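Local coordinates for protein glutathione S-transferase (Ceriporiopsis subvermispora, PDB 6J3E) that binds glutathione and, as a serine-type glutathione S-transferase, probably transfers it to electrophilic substrates, at residues L132-A137 / K219-P224. Sequence-based numbering, arbitrary orientation.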
loop_
_atom_site.group_PDB
_atom_site.type_symbol
_atom_site.label_atom_id
_atom_site.label_comp_id
_atom_site.label_asym_id
_atom_site.label_seq_id
_atom_site.Cartn_x
_atom_site.Cartn_y
_atom_site.Cartn_z
ATOM N N LEU A 132 -13.514 1.292 -17.301
ATOM C CA LEU A 132 -14.857 1.819 -17.063
ATOM C C LEU A 132 -15.645 1.998 -18.355
ATOM O O LEU A 132 -16.826 1.603 -18.388
ATOM C CB LEU A 132 -14.784 3.123 -16.265
ATOM C CG LEU A 132 -14.161 3.056 -14.871
ATOM C CD1 LEU A 132 -14.532 4.272 -14.034
ATOM C CD2 LEU A 132 -14.538 1.782 -14.165
ATOM N N PRO A 133 -15.091 2.564 -19.436
ATOM C CA PRO A 133 -15.850 2.569 -20.694
ATOM C C PRO A 133 -16.165 1.170 -21.181
ATOM O O PRO A 133 -17.281 0.904 -21.636
ATOM C CB PRO A 133 -14.918 3.308 -21.662
ATOM C CG PRO A 133 -14.024 4.106 -20.787
ATOM C CD PRO A 133 -13.814 3.281 -19.571
ATOM N N ALA A 134 -15.201 0.259 -21.100
ATOM C CA ALA A 134 -15.480 -1.112 -21.491
ATOM C C ALA A 134 -16.645 -1.692 -20.690
ATOM O O ALA A 134 -17.510 -2.373 -21.254
ATOM C CB ALA A 134 -14.225 -1.969 -21.324
ATOM N N THR A 135 -16.699 -1.446 -19.372
ATOM C CA THR A 135 -17.802 -2.077 -18.659
ATOM C C THR A 135 -19.118 -1.375 -18.918
ATOM O O THR A 135 -20.175 -1.992 -18.742
ATOM C CB THR A 135 -17.568 -2.163 -17.145
ATOM O OG1 THR A 135 -18.091 -1.002 -16.483
ATOM C CG2 THR A 135 -16.141 -2.312 -16.842
ATOM N N ASN A 136 -19.079 -0.115 -19.350
ATOM C CA ASN A 136 -20.324 0.561 -19.698
ATOM C C ASN A 136 -20.970 -0.086 -20.916
ATOM O O ASN A 136 -22.178 -0.348 -20.922
ATOM C CB ASN A 136 -20.074 2.040 -19.946
ATOM C CG ASN A 136 -21.346 2.781 -20.291
ATOM O OD1 ASN A 136 -22.156 3.049 -19.413
ATOM N ND2 ASN A 136 -21.525 3.123 -21.574
ATOM N N ALA A 137 -20.163 -0.395 -21.932
ATOM C CA ALA A 137 -20.639 -0.991 -23.171
ATOM C C ALA A 137 -21.247 -2.369 -22.986
ATOM O O ALA A 137 -21.812 -2.900 -23.945
ATOM C CB ALA A 137 -19.489 -1.089 -24.181
ATOM N N LYS A 219 -10.317 -9.657 -17.851
ATOM C CA LYS A 219 -10.386 -10.755 -18.804
ATOM C C LYS A 219 -11.784 -10.884 -19.372
ATOM O O LYS A 219 -11.955 -11.027 -20.588
ATOM C CB LYS A 219 -9.960 -12.070 -18.151
ATOM C CG LYS A 219 -10.050 -13.274 -19.092
ATOM C CD LYS A 219 -9.640 -14.582 -18.397
ATOM C CE LYS A 219 -9.559 -15.749 -19.373
ATOM N NZ LYS A 219 -9.034 -16.980 -18.742
ATOM N N ARG A 220 -12.802 -10.815 -18.514
ATOM C CA ARG A 220 -14.151 -11.062 -19.006
ATOM C C ARG A 220 -14.692 -9.862 -19.770
ATOM O O ARG A 220 -15.329 -10.035 -20.818
ATOM C CB ARG A 220 -15.054 -11.465 -17.851
ATOM C CG ARG A 220 -14.814 -12.902 -17.460
ATOM C CD ARG A 220 -15.079 -13.162 -15.994
ATOM N NE ARG A 220 -16.433 -13.628 -15.764
ATOM C CZ ARG A 220 -16.751 -14.857 -15.383
ATOM N NH1 ARG A 220 -15.804 -15.766 -15.166
ATOM N NH2 ARG A 220 -18.023 -15.160 -15.206
ATOM N N VAL A 221 -14.396 -8.645 -19.308
ATOM C CA VAL A 221 -14.977 -7.458 -19.926
ATOM C C VAL A 221 -14.266 -7.110 -21.225
ATOM O O VAL A 221 -14.915 -6.875 -22.247
ATOM C CB VAL A 221 -14.980 -6.277 -18.942
ATOM C CG1 VAL A 221 -15.214 -4.955 -19.681
ATOM C CG2 VAL A 221 -16.059 -6.495 -17.892
ATOM N N LEU A 222 -12.933 -7.055 -21.219
ATOM C CA LEU A 222 -12.228 -6.845 -22.481
ATOM C C LEU A 222 -12.363 -8.050 -23.407
ATOM O O LEU A 222 -12.322 -7.894 -24.635
ATOM C CB LEU A 222 -10.757 -6.531 -22.228
ATOM C CG LEU A 222 -10.497 -5.113 -21.721
ATOM C CD1 LEU A 222 -9.015 -4.778 -21.788
ATOM C CD2 LEU A 222 -11.300 -4.131 -22.530
ATOM N N GLY A 223 -12.536 -9.247 -22.850
ATOM C CA GLY A 223 -12.769 -10.429 -23.648
ATOM C C GLY A 223 -11.575 -11.362 -23.696
ATOM O O GLY A 223 -10.444 -10.955 -23.981
ATOM N N PRO A 224 -11.819 -12.647 -23.418
ATOM C CA PRO A 224 -10.714 -13.624 -23.408
ATOM C C PRO A 224 -9.910 -13.676 -24.701
ATOM O O PRO A 224 -8.740 -14.084 -24.670
ATOM C CB PRO A 224 -11.421 -14.963 -23.149
ATOM C CG PRO A 224 -12.771 -14.624 -22.630
ATOM C CD PRO A 224 -13.123 -13.243 -23.071
#
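Val-221 pushes one methyl, CG1, against the backbone corner between Ala-134 and Thr-135. That methyl sits 3.5 Å from CB of Ala-134. From there it also lies over the peptide that follows, with 3.7 Å between Val-221 CG1 and Ala-134 C. The valine's rotation explains the fit: with chi1 at 164° CG1 lies anti to the backbone N, the position that carries it to Ala-134, while CG2 stays beside that N. Thr-135 meets the same methyl obliquely with CG2, at 4.0 Å from Val-221 CG1; its hydroxyl OG1 turns back to its own helix in a weak hydrogen bond to Leu-132 O. Leu-222 meets the same Ala-134 methyl from a direction roughly at right angles to the valine's, its CD2 3.8 Å from Ala-134 CB. The two segments lie toward the C-terminal ends of helices 109-136 and 206-222 in the all-helical domain of the glutathione S-transferase fold, and this apolar patch joins them. Trp-217, one turn earlier on helix 206-222, and Phe-147 of helix 141-153 also touch Thr-135, whose side chain lies about 7 Å from that of the glutathione-binding Arg-151. Just past Leu-222, Gly-223 N still bonds to Lys-219 O, but a positive phi of 107° turns the chain out of the helix toward Pro-224.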